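Local structure of trehalose-6-phosphate phosphatase (Candida albicans, 5DXI) at residues 28-31 / 32-36; 35-39 / 40-44; 104-108 / 109-113; 193-196 / 197-201. The protein is a phosphatase of the HAD superfamily that, in this model, holds a magnesium ion and beryllium trifluoride beside a bound sugar. All coordinates share one frame; numbering follows the deposited sequence.

In the fold
From the N terminus, strand 23-27 runs into interaction 1, a tight turn at the magnesium site. Interaction 2 continues the same loop and folds it back so that Ala43 O meets Tyr29 OH; helix 47-58 follows. Interaction 3 turns the chain from edge strand 103-104 of the eight-stranded sheet toward helix 113-126. Interaction 4 ends helix 191-199, which lies against the same sheet. All four are local and come in series; none nests in or crosses another, and interactions 1 and 2 simply overlap at Pro35 and Ile36. Leu105 joins interaction 3 to interaction 4 by packing on Ile194 and Arg197, whereas interactions 1 and 4 stay about 9 Å apart at their nearest atoms.

Interaction 1: residues 28-31 / 32-36. With MG (magnesium ion), chain E; BEF (beryllium trifluoride ion), chain F; GLC (alpha-D-glucopyranose), chain C; GLC (alpha-D-glucopyranose), chain B.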
loop_
_atom_site.group_PDB
_atom_site.type_symbol
_atom_site.label_atom_id
_atom_site.label_comp_id
_atom_site.label_asym_id
_atom_site.label_seq_id
_atom_site.Cartn_x
_atom_site.Cartn_y
_atom_site.Cartn_z
ATOM N N ASP A 28 -3.180 0.379 -2.476
ATOM C CA ASP A 28 -2.605 -0.928 -2.271
ATOM C C ASP A 28 -3.159 -1.903 -3.326
ATOM O O ASP A 28 -4.279 -1.703 -3.793
ATOM C CB ASP A 28 -2.954 -1.436 -0.895
ATOM C CG ASP A 28 -2.314 -2.720 -0.623
ATOM O OD1 ASP A 28 -1.116 -2.735 -0.902
ATOM O OD2 ASP A 28 -2.968 -3.695 -0.207
ATOM N N TYR A 29 -2.415 -2.962 -3.667
ATOM C CA TYR A 29 -2.925 -3.963 -4.613
ATOM C C TYR A 29 -3.466 -5.204 -3.900
ATOM O O TYR A 29 -4.680 -5.394 -3.812
ATOM C CB TYR A 29 -1.854 -4.393 -5.631
ATOM C CG TYR A 29 -2.413 -5.388 -6.643
ATOM C CD1 TYR A 29 -3.361 -4.986 -7.577
ATOM C CD2 TYR A 29 -2.023 -6.721 -6.637
ATOM C CE1 TYR A 29 -3.898 -5.872 -8.490
ATOM C CE2 TYR A 29 -2.562 -7.635 -7.561
ATOM C CZ TYR A 29 -3.497 -7.189 -8.488
ATOM O OH TYR A 29 -4.049 -8.051 -9.420
ATOM N N ASP A 30 -2.580 -6.034 -3.365
ATOM C CA ASP A 30 -3.005 -7.303 -2.770
ATOM C C ASP A 30 -3.909 -7.147 -1.553
ATOM O O ASP A 30 -3.620 -6.394 -0.640
ATOM C CB ASP A 30 -1.795 -8.148 -2.381
ATOM C CG ASP A 30 -1.034 -8.651 -3.593
ATOM O OD1 ASP A 30 -1.506 -9.629 -4.209
ATOM O OD2 ASP A 30 0.027 -8.075 -3.921
ATOM N N GLY A 31 -5.024 -7.872 -1.566
ATOM C CA GLY A 31 -5.986 -7.842 -0.483
ATOM C C GLY A 31 -6.788 -6.554 -0.464
ATOM O O GLY A 31 -7.593 -6.319 0.443
ATOM N N THR A 32 -6.601 -5.736 -1.492
ATOM C CA THR A 32 -7.213 -4.423 -1.535
ATOM C C THR A 32 -7.969 -4.238 -2.842
ATOM O O THR A 32 -9.177 -4.014 -2.826
ATOM C CB THR A 32 -6.144 -3.317 -1.348
ATOM O OG1 THR A 32 -5.550 -3.464 -0.048
ATOM C CG2 THR A 32 -6.758 -1.926 -1.485
ATOM N N LEU A 33 -7.264 -4.345 -3.970
ATOM C CA LEU A 33 -7.901 -4.280 -5.290
ATOM C C LEU A 33 -8.238 -5.679 -5.816
ATOM O O LEU A 33 -8.956 -5.824 -6.808
ATOM C CB LEU A 33 -7.002 -3.548 -6.287
ATOM C CG LEU A 33 -6.648 -2.106 -5.930
ATOM C CD1 LEU A 33 -5.711 -1.480 -6.971
ATOM C CD2 LEU A 33 -7.921 -1.302 -5.810
ATOM N N THR A 34 -7.719 -6.699 -5.136
ATOM C CA THR A 34 -7.927 -8.096 -5.521
ATOM C C THR A 34 -7.823 -8.934 -4.270
ATOM O O THR A 34 -7.077 -8.592 -3.359
ATOM C CB THR A 34 -6.886 -8.604 -6.572
ATOM O OG1 THR A 34 -7.223 -9.941 -6.975
ATOM C CG2 THR A 34 -5.486 -8.639 -5.972
ATOM N N PRO A 35 -8.568 -10.039 -4.209
ATOM C CA PRO A 35 -8.572 -10.792 -2.955
ATOM C C PRO A 35 -7.252 -11.486 -2.649
ATOM O O PRO A 35 -6.424 -11.714 -3.530
ATOM C CB PRO A 35 -9.701 -11.832 -3.162
ATOM C CG PRO A 35 -9.994 -11.814 -4.621
ATOM C CD PRO A 35 -9.662 -10.448 -5.106
ATOM N N ILE A 36 -7.055 -11.778 -1.369
ATOM C CA ILE A 36 -5.951 -12.603 -0.923
ATOM C C ILE A 36 -6.143 -14.040 -1.404
ATOM O O ILE A 36 -7.183 -14.632 -1.141
ATOM C CB ILE A 36 -5.841 -12.575 0.596
ATOM C CG1 ILE A 36 -5.454 -11.152 1.065
ATOM C CG2 ILE A 36 -4.853 -13.601 1.088
ATOM C CD1 ILE A 36 -4.026 -10.744 0.723
HETATM MG MG MG E . -2.187 -5.500 0.536
HETATM BE BE BEF F . -0.441 -4.044 -1.313
HETATM F F1 BEF F . 1.175 -4.319 -0.647
HETATM F F2 BEF F . -0.864 -5.707 -0.895
HETATM F F3 BEF F . -0.033 -4.600 -2.941
HETATM C C1 GLC C . 1.724 -10.664 -1.841
HETATM C C2 GLC C . 3.138 -10.912 -2.351
HETATM C C3 GLC C . 4.143 -10.214 -1.429
HETATM C C4 GLC C . 3.801 -8.737 -1.343
HETATM C C5 GLC C . 2.367 -8.590 -0.846
HETATM C C6 GLC C . 1.964 -7.127 -0.868
HETATM O O1 GLC C . 1.543 -11.290 -0.572
HETATM O O2 GLC C . 3.374 -12.317 -2.382
HETATM O O3 GLC C . 5.456 -10.350 -1.951
HETATM O O4 GLC C . 4.696 -8.062 -0.434
HETATM O O5 GLC C . 1.464 -9.266 -1.704
HETATM O O6 GLC C . 1.921 -6.677 -2.228
HETATM C C1 GLC B . 0.168 -11.259 -0.157
HETATM C C2 GLC B . -0.027 -12.109 1.079
HETATM C C3 GLC B . 0.186 -13.580 0.745
HETATM C C4 GLC B . -0.775 -14.009 -0.360
HETATM C C5 GLC B . -0.549 -13.113 -1.576
HETATM C C6 GLC B . -1.530 -13.395 -2.706
HETATM O O2 GLC B . 0.884 -11.735 2.108
HETATM O O3 GLC B . -0.014 -14.352 1.931
HETATM O O4 GLC B . -0.521 -15.363 -0.742
HETATM O O5 GLC B . -0.706 -11.734 -1.194
HETATM O O6 GLC B . -2.843 -12.972 -2.290
HETATM O O HOH W 1 -3.773 -10.606 -3.187
HETATM O O HOH W 2 -0.743 -4.702 1.830
HETATM O O HOH W 3 -2.017 -7.370 1.299
#
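Thr32 OG1 donates a 2.6 Å hydrogen bond to Asp28 OD2, taking its anti lone pair while magnesium is bound to it at 2.1 Å. The other oxygen, OD1, is joined covalently to the beryllium of beryllium trifluoride, so both ends of the group are fixed. Asp28, Asp30 and Thr32 fit the DxDx(T/V) pattern of the HAD superfamily. The inner side of the turn is tight. Tyr29 O is gripped twice, by Leu33 N in the carbonyl plane at 2.8 Å and by Thr32 N from above that plane. Leu33 CG presses to 3.2 Å from Asp28 O, a buried oxygen with no polar partner in the model. With Thr34 OG1 anti to the backbone N (chi1 -175°), the CG2 methyl sits over one face of the Tyr29 ring, 3.8 Å from its centroid, a CH-pi contact displaced toward the rim.

The ligand side is bridged by water, not packed, and the loop becomes solvent-exposed at Pro35. Two waters join Asp28 OD2, Asp30 O and Asp233 OD2 on magnesium, and another links Asp30 OD1, Pro35 O and O6 of the chain B glucose; Asp30 OD2 also pairs with Arg70. The turn follows strand 23-27: Tyr29 and Leu33 rest on Leu49 of helix 47-58 and Ile66 of strand 62-67, and Leu33 reaches Val290 and Leu294 of helix 287-298.

Interaction 2: residues 35-39 / 40-44; sequences PIVQD and PAAAI. With GLC (alpha-D-glucopyranose), chain B.
Asp39 bends forward over the start of the 3-10 segment 40-42: its CG stands anti to the backbone N (chi1 178°), and OD1 accepts from Ala41 N at 3.0 Å. The N-H comes from well above the carboxylate plane, 53° out of it. The backbone O of the same residue takes Ala42 N at 2.9 Å, so side chain and main chain of Asp39 together hold two successive amides. Val37 points toward segment 40-44, its CG2 branch lying 4.3 Å from Ala42 CB and 4.2 Å from Ala43 CB, a small apolar patch. Ala43 is the centre of an inverse gamma turn, which swings the chain away toward helix 47-58.

While the Val37 side chain packs on the alanines, its backbone serves the sugar. Val37 N donates an almost straight bond to O6 of the chain B glucose at 2.8 Å, and Val37 O accepts from O4 at 2.8 Å and, weakly, from O6. Pro40 CA lies near C6 of this glucose, and Pro40 O accepts from Arg70 NH2. Side chains of Arg145 and Asn181 also bond this glucose, but the loop meets it through main-chain groups of Val37, so this contact probably depends on backbone shape.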
loop_
_atom_site.group_PDB
_atom_site.type_symbol
_atom_site.label_atom_id
_atom_site.label_comp_id
_atom_site.label_asym_id
_atom_site.label_seq_id
_atom_site.Cartn_x
_atom_site.Cartn_y
_atom_site.Cartn_z
ATOM N N PRO A 35 -8.568 -10.039 -4.209
ATOM C CA PRO A 35 -8.572 -10.792 -2.955
ATOM C C PRO A 35 -7.252 -11.486 -2.649
ATOM O O PRO A 35 -6.424 -11.714 -3.530
ATOM C CB PRO A 35 -9.701 -11.832 -3.162
ATOM C CG PRO A 35 -9.994 -11.814 -4.621
ATOM C CD PRO A 35 -9.662 -10.448 -5.106
ATOM N N ILE A 36 -7.055 -11.778 -1.369
ATOM C CA ILE A 36 -5.951 -12.603 -0.923
ATOM C C ILE A 36 -6.143 -14.040 -1.404
ATOM O O ILE A 36 -7.183 -14.632 -1.141
ATOM C CB ILE A 36 -5.841 -12.575 0.596
ATOM C CG1 ILE A 36 -5.454 -11.152 1.065
ATOM C CG2 ILE A 36 -4.853 -13.601 1.088
ATOM C CD1 ILE A 36 -4.026 -10.744 0.723
ATOM N N VAL A 37 -5.153 -14.598 -2.087
ATOM C CA VAL A 37 -5.235 -15.993 -2.505
ATOM C C VAL A 37 -3.980 -16.770 -2.134
ATOM O O VAL A 37 -2.960 -16.195 -1.733
ATOM C CB VAL A 37 -5.477 -16.129 -4.019
ATOM C CG1 VAL A 37 -6.882 -15.640 -4.378
ATOM C CG2 VAL A 37 -4.398 -15.377 -4.829
ATOM N N GLN A 38 -4.083 -18.089 -2.280
ATOM C CA GLN A 38 -3.038 -19.030 -1.902
ATOM C C GLN A 38 -1.759 -18.834 -2.742
ATOM O O GLN A 38 -0.633 -18.828 -2.225
ATOM C CB GLN A 38 -3.582 -20.455 -2.062
ATOM C CG GLN A 38 -4.779 -20.782 -1.133
ATOM C CD GLN A 38 -6.146 -20.268 -1.660
ATOM O OE1 GLN A 38 -6.246 -19.673 -2.739
ATOM N NE2 GLN A 38 -7.190 -20.494 -0.881
ATOM N N ASP A 39 -1.953 -18.683 -4.043
ATOM C CA ASP A 39 -0.854 -18.568 -4.995
ATOM C C ASP A 39 -0.724 -17.114 -5.441
ATOM O O ASP A 39 -1.618 -16.595 -6.111
ATOM C CB ASP A 39 -1.104 -19.509 -6.181
ATOM C CG ASP A 39 -0.026 -19.427 -7.252
ATOM O OD1 ASP A 39 0.936 -18.635 -7.121
ATOM O OD2 ASP A 39 -0.140 -20.194 -8.234
ATOM N N PRO A 40 0.385 -16.445 -5.058
ATOM C CA PRO A 40 0.535 -15.019 -5.382
ATOM C C PRO A 40 0.456 -14.743 -6.874
ATOM O O PRO A 40 -0.017 -13.671 -7.261
ATOM C CB PRO A 40 1.921 -14.670 -4.816
ATOM C CG PRO A 40 2.122 -15.661 -3.697
ATOM C CD PRO A 40 1.479 -16.935 -4.199
ATOM N N ALA A 41 0.873 -15.701 -7.704
ATOM C CA ALA A 41 0.860 -15.501 -9.154
ATOM C C ALA A 41 -0.560 -15.441 -9.707
ATOM O O ALA A 41 -0.779 -14.960 -10.829
ATOM C CB ALA A 41 1.650 -16.605 -9.858
ATOM N N ALA A 42 -1.511 -15.925 -8.918
ATOM C CA ALA A 42 -2.920 -15.974 -9.310
ATOM C C ALA A 42 -3.692 -14.712 -8.930
ATOM O O ALA A 42 -4.883 -14.608 -9.221
ATOM C CB ALA A 42 -3.590 -17.181 -8.680
ATOM N N ALA A 43 -3.022 -13.763 -8.270
ATOM C CA ALA A 43 -3.674 -12.542 -7.796
ATOM C C ALA A 43 -3.847 -11.545 -8.926
ATOM O O ALA A 43 -3.262 -10.458 -8.912
ATOM C CB ALA A 43 -2.873 -11.903 -6.639
ATOM N N ILE A 44 -4.703 -11.883 -9.877
ATOM C CA ILE A 44 -4.740 -11.171 -11.147
ATOM C C ILE A 44 -5.842 -10.117 -11.193
ATOM O O ILE A 44 -6.916 -10.349 -10.669
ATOM C CB ILE A 44 -4.943 -12.222 -12.294
ATOM C CG1 ILE A 44 -3.662 -13.044 -12.491
ATOM C CG2 ILE A 44 -5.451 -11.591 -13.595
ATOM C CD1 ILE A 44 -3.846 -14.222 -13.467
HETATM C C1 GLC B . 0.168 -11.259 -0.157
HETATM C C2 GLC B . -0.027 -12.109 1.079
HETATM C C3 GLC B . 0.186 -13.580 0.745
HETATM C C4 GLC B . -0.775 -14.009 -0.360
HETATM C C5 GLC B . -0.549 -13.113 -1.576
HETATM C C6 GLC B . -1.530 -13.395 -2.706
HETATM O O2 GLC B . 0.884 -11.735 2.108
HETATM O O3 GLC B . -0.014 -14.352 1.931
HETATM O O4 GLC B . -0.521 -15.363 -0.742
HETATM O O5 GLC B . -0.706 -11.734 -1.194
HETATM O O6 GLC B . -2.843 -12.972 -2.290
#

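Interaction 3: residues 104-108 / 109-113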
loop_
_atom_site.group_PDB
_atom_site.type_symbol
_atom_site.label_atom_id
_atom_site.label_comp_id
_atom_site.label_asym_id
_atom_site.label_seq_id
_atom_site.Cartn_x
_atom_site.Cartn_y
_atom_site.Cartn_z
ATOM N N ASN A 104 15.062 3.824 -8.145
ATOM C CA ASN A 104 15.358 2.997 -6.975
ATOM C C ASN A 104 15.664 3.865 -5.771
ATOM O O ASN A 104 16.795 4.319 -5.618
ATOM C CB ASN A 104 16.546 2.053 -7.236
ATOM C CG ASN A 104 16.818 1.116 -6.058
ATOM O OD1 ASN A 104 16.169 1.207 -5.022
ATOM N ND2 ASN A 104 17.758 0.193 -6.232
ATOM N N LEU A 105 14.686 4.042 -4.885
ATOM C CA LEU A 105 14.887 4.913 -3.725
ATOM C C LEU A 105 15.848 4.298 -2.712
ATOM O O LEU A 105 16.317 4.979 -1.800
ATOM C CB LEU A 105 13.548 5.254 -3.051
ATOM C CG LEU A 105 12.516 6.162 -3.750
ATOM C CD1 LEU A 105 11.941 5.595 -5.034
ATOM C CD2 LEU A 105 11.391 6.496 -2.775
ATOM N N ALA A 106 16.155 3.013 -2.871
ATOM C CA ALA A 106 17.071 2.348 -1.946
ATOM C C ALA A 106 18.450 2.114 -2.576
ATOM O O ALA A 106 19.286 1.416 -2.010
ATOM C CB ALA A 106 16.482 1.031 -1.471
ATOM N N ALA A 107 18.679 2.698 -3.747
ATOM C CA ALA A 107 19.887 2.429 -4.528
ATOM C C ALA A 107 21.181 2.700 -3.747
ATOM O O ALA A 107 22.217 2.105 -4.025
ATOM C CB ALA A 107 19.868 3.247 -5.812
ATOM N N SER A 108 21.129 3.607 -2.782
ATOM C CA SER A 108 22.338 3.965 -2.048
ATOM C C SER A 108 22.438 3.225 -0.715
ATOM O O SER A 108 23.413 3.398 0.027
ATOM C CB SER A 108 22.391 5.474 -1.820
ATOM O OG SER A 108 21.334 5.899 -0.975
ATOM N N PHE A 109 21.427 2.417 -0.401
ATOM C CA PHE A 109 21.388 1.707 0.879
ATOM C C PHE A 109 22.268 0.456 0.921
ATOM O O PHE A 109 22.507 -0.190 -0.094
ATOM C CB PHE A 109 19.947 1.327 1.250
ATOM C CG PHE A 109 19.120 2.483 1.760
ATOM C CD1 PHE A 109 19.713 3.519 2.470
ATOM C CD2 PHE A 109 17.749 2.513 1.576
ATOM C CE1 PHE A 109 18.951 4.581 2.953
ATOM C CE2 PHE A 109 16.985 3.562 2.064
ATOM C CZ PHE A 109 17.582 4.595 2.746
ATOM N N ASP A 110 22.767 0.150 2.115
ATOM C CA ASP A 110 23.521 -1.070 2.378
ATOM C C ASP A 110 22.614 -2.310 2.300
ATOM O O ASP A 110 21.601 -2.390 2.997
ATOM C CB ASP A 110 24.191 -0.960 3.754
ATOM C CG ASP A 110 24.880 -2.249 4.203
ATOM O OD1 ASP A 110 25.205 -3.116 3.364
ATOM O OD2 ASP A 110 25.098 -2.390 5.425
ATOM N N MET A 111 23.001 -3.274 1.468
ATOM C CA MET A 111 22.199 -4.472 1.232
ATOM C C MET A 111 22.775 -5.740 1.864
ATOM O O MET A 111 22.292 -6.840 1.600
ATOM C CB MET A 111 22.033 -4.689 -0.276
ATOM C CG MET A 111 21.203 -3.618 -0.957
ATOM S SD MET A 111 19.539 -3.601 -0.263
ATOM C CE MET A 111 19.031 -1.907 -0.548
ATOM N N SER A 112 23.779 -5.600 2.723
ATOM C CA SER A 112 24.476 -6.779 3.232
ATOM C C SER A 112 23.647 -7.563 4.249
ATOM O O SER A 112 23.992 -8.682 4.616
ATOM C CB SER A 112 25.827 -6.380 3.834
ATOM O OG SER A 112 25.673 -5.557 4.976
ATOM N N TRP A 113 22.548 -6.972 4.701
ATOM C CA TRP A 113 21.628 -7.661 5.591
ATOM C C TRP A 113 20.874 -8.801 4.895
ATOM O O TRP A 113 20.434 -9.739 5.554
ATOM C CB TRP A 113 20.629 -6.663 6.187
ATOM C CG TRP A 113 19.912 -5.853 5.157
ATOM C CD1 TRP A 113 20.301 -4.646 4.649
ATOM C CD2 TRP A 113 18.693 -6.197 4.489
ATOM N NE1 TRP A 113 19.391 -4.210 3.712
ATOM C CE2 TRP A 113 18.394 -5.147 3.596
ATOM C CE3 TRP A 113 17.820 -7.289 4.564
ATOM C CZ2 TRP A 113 17.260 -5.155 2.787
ATOM C CZ3 TRP A 113 16.692 -7.291 3.764
ATOM C CH2 TRP A 113 16.420 -6.230 2.890
#
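Phe109 N closes a type I beta turn on Ala106 O, with a hydrogen bond of 2.9 Å and 159°. It overlaps an earlier type I turn, Asn104 to Ala107, in which Asn104 OD1 also accepts from Ala106 N as an Asx turn. This pair of turns brings the chain off edge strand 103-104. Residues 104-113 thus lead from the large mixed sheet to helix 113-126, beside the four-stranded antiparallel sheet.

At Phe109 the ring, with CG anti to the carbonyl carbon (chi1 -76°), comes back alongside the turn it has just closed, and CD2 lies 3.6 Å from Ala106 CB in an oblique approach. The Phe109 side chain also touches Phe188, Val189 and Pro186. Asp110 then points away from the turns and makes a second Asx turn, its OD1 reaching forward to Ser112. Met111 turns back toward the first segment: its chain bends at chi2, and the methyl CE comes to 3.6 Å from Ala106 O and 4.0 Å from Ala106 CB. Ser112 meets Asp110 OD1 twice, through N at 2.9 Å and OG at 3.0 Å. The hydroxyl arrives on the syn side near the carboxylate plane, whereas the amide comes from above it. Ser112 OG has a further bond to Tyr171. Trp113 follows, buried against Val184 and Pro186, its ring edge-to-face with Tyr171 and with Met111 O 4.2 Å above the plane of the Trp113 ring, toward its rim.

Interaction 4: residues 193-196 / 197-201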
loop_
_atom_site.group_PDB
_atom_site.type_symbol
_atom_site.label_atom_id
_atom_site.label_comp_id
_atom_site.label_asym_id
_atom_site.label_seq_id
_atom_site.Cartn_x
_atom_site.Cartn_y
_atom_site.Cartn_z
ATOM N N GLU A 193 6.641 7.109 2.877
ATOM C CA GLU A 193 7.506 8.015 2.119
ATOM C C GLU A 193 6.947 8.278 0.733
ATOM O O GLU A 193 6.967 9.410 0.236
ATOM C CB GLU A 193 8.911 7.428 1.959
ATOM C CG GLU A 193 9.878 7.787 3.038
ATOM C CD GLU A 193 9.999 9.286 3.224
ATOM O OE1 GLU A 193 10.300 10.010 2.237
ATOM O OE2 GLU A 193 9.771 9.723 4.362
ATOM N N ILE A 194 6.484 7.206 0.099
ATOM C CA ILE A 194 5.896 7.292 -1.236
ATOM C C ILE A 194 4.707 8.252 -1.215
ATOM O O ILE A 194 4.580 9.125 -2.079
ATOM C CB ILE A 194 5.431 5.895 -1.763
ATOM C CG1 ILE A 194 6.581 4.888 -1.741
ATOM C CG2 ILE A 194 4.865 5.991 -3.177
ATOM C CD1 ILE A 194 7.749 5.267 -2.644
ATOM N N VAL A 195 3.833 8.073 -0.228
ATOM C CA VAL A 195 2.642 8.891 -0.129
ATOM C C VAL A 195 3.021 10.371 0.074
ATOM O O VAL A 195 2.446 11.260 -0.560
ATOM C CB VAL A 195 1.735 8.404 1.011
ATOM C CG1 VAL A 195 0.678 9.438 1.306
ATOM C CG2 VAL A 195 1.098 7.062 0.615
ATOM N N LYS A 196 4.014 10.621 0.925
ATOM C CA LYS A 196 4.524 11.987 1.119
ATOM C C LYS A 196 5.045 12.580 -0.199
ATOM O O LYS A 196 4.763 13.737 -0.523
ATOM C CB LYS A 196 5.622 12.003 2.192
ATOM C CG LYS A 196 6.271 13.363 2.432
ATOM C CD LYS A 196 7.101 13.363 3.728
ATOM C CE LYS A 196 8.407 12.588 3.578
ATOM N NZ LYS A 196 9.143 12.432 4.877
ATOM N N ARG A 197 5.786 11.786 -0.967
ATOM C CA ARG A 197 6.350 12.274 -2.222
ATOM C C ARG A 197 5.288 12.558 -3.277
ATOM O O ARG A 197 5.513 13.362 -4.188
ATOM C CB ARG A 197 7.367 11.279 -2.776
ATOM C CG ARG A 197 8.681 11.284 -2.012
ATOM C CD ARG A 197 9.560 10.153 -2.499
ATOM N NE ARG A 197 10.788 10.035 -1.719
ATOM C CZ ARG A 197 11.998 10.055 -2.267
ATOM N NH1 ARG A 197 12.117 10.185 -3.579
ATOM N NH2 ARG A 197 13.080 9.938 -1.513
ATOM N N LEU A 198 4.134 11.915 -3.140
ATOM C CA LEU A 198 3.056 12.046 -4.119
ATOM C C LEU A 198 2.065 13.124 -3.738
ATOM O O LEU A 198 1.532 13.823 -4.603
ATOM C CB LEU A 198 2.325 10.718 -4.291
ATOM C CG LEU A 198 3.116 9.602 -4.968
ATOM C CD1 LEU A 198 2.320 8.286 -4.974
ATOM C CD2 LEU A 198 3.532 9.998 -6.404
ATOM N N VAL A 199 1.808 13.242 -2.438
ATOM C CA VAL A 199 0.846 14.206 -1.930
ATOM C C VAL A 199 1.451 15.609 -1.851
ATOM O O VAL A 199 0.865 16.580 -2.333
ATOM C CB VAL A 199 0.334 13.786 -0.548
ATOM C CG1 VAL A 199 -0.380 14.939 0.153
ATOM C CG2 VAL A 199 -0.564 12.564 -0.666
ATOM N N LEU A 200 2.626 15.715 -1.244
ATOM C CA LEU A 200 3.269 17.019 -1.106
ATOM C C LEU A 200 4.075 17.294 -2.355
ATOM O O LEU A 200 5.305 17.298 -2.322
ATOM C CB LEU A 200 4.158 17.065 0.132
ATOM C CG LEU A 200 3.427 16.831 1.454
ATOM C CD1 LEU A 200 4.425 16.841 2.592
ATOM C CD2 LEU A 200 2.319 17.865 1.680
ATOM N N HIS A 201 3.365 17.537 -3.449
ATOM C CA HIS A 201 3.962 17.567 -4.782
ATOM C C HIS A 201 2.943 18.184 -5.736
ATOM O O HIS A 201 1.743 17.958 -5.587
ATOM C CB HIS A 201 4.341 16.146 -5.226
ATOM C CG HIS A 201 5.324 16.091 -6.356
ATOM N ND1 HIS A 201 6.661 16.386 -6.193
ATOM C CD2 HIS A 201 5.172 15.738 -7.656
ATOM C CE1 HIS A 201 7.285 16.240 -7.348
ATOM N NE2 HIS A 201 6.406 15.841 -8.253
#
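The Arg197 guanidinium has Glu193 OE1 at its edge, in its plane, 4.0 Å from NE, a long salt bridge; Leu105 CD2 lies over one face, 3.6 Å from CZ. The Glu193 carboxylate stands nearly perpendicular to the guanidinium, at 87°. Its other oxygen, OE2, has the closer charged partner: Lys196 NZ comes in on the syn side at 2.8 Å. Glu193 bends at chi2 and Lys196 at chi3, which brings these two ends together, while Arg197 runs out straight from CG to NE. One carboxylate therefore stands between two cations in a small salt-bridge network on the outer side of the helix, where it would be expected to temper both charges.

The inner side is apolar. Ile194 and Leu198 lie side by side and point the same way, CG2 to CD1 3.9 Å, as do Val195 and Val199, CG1 to CG2 3.9 Å. These pairs face Leu24 and Leu26 of strand 23-27, Trp65 and Ile67 of strand 62-67, and helix 235-253 at Met240, Leu244, Ile247 and Trp251.

Backbone bonds run from Arg197 N to Glu193 O, Val199 N to Val195 O and Leu200 N to Lys196 O; those of Leu198 N are weak. Leu200 then leaves helical geometry as the centre of an inverse gamma turn. What results is an amphipathic helix end, with i/i+4 pairs packed on the central sheet of a HAD-type Rossmann-like core.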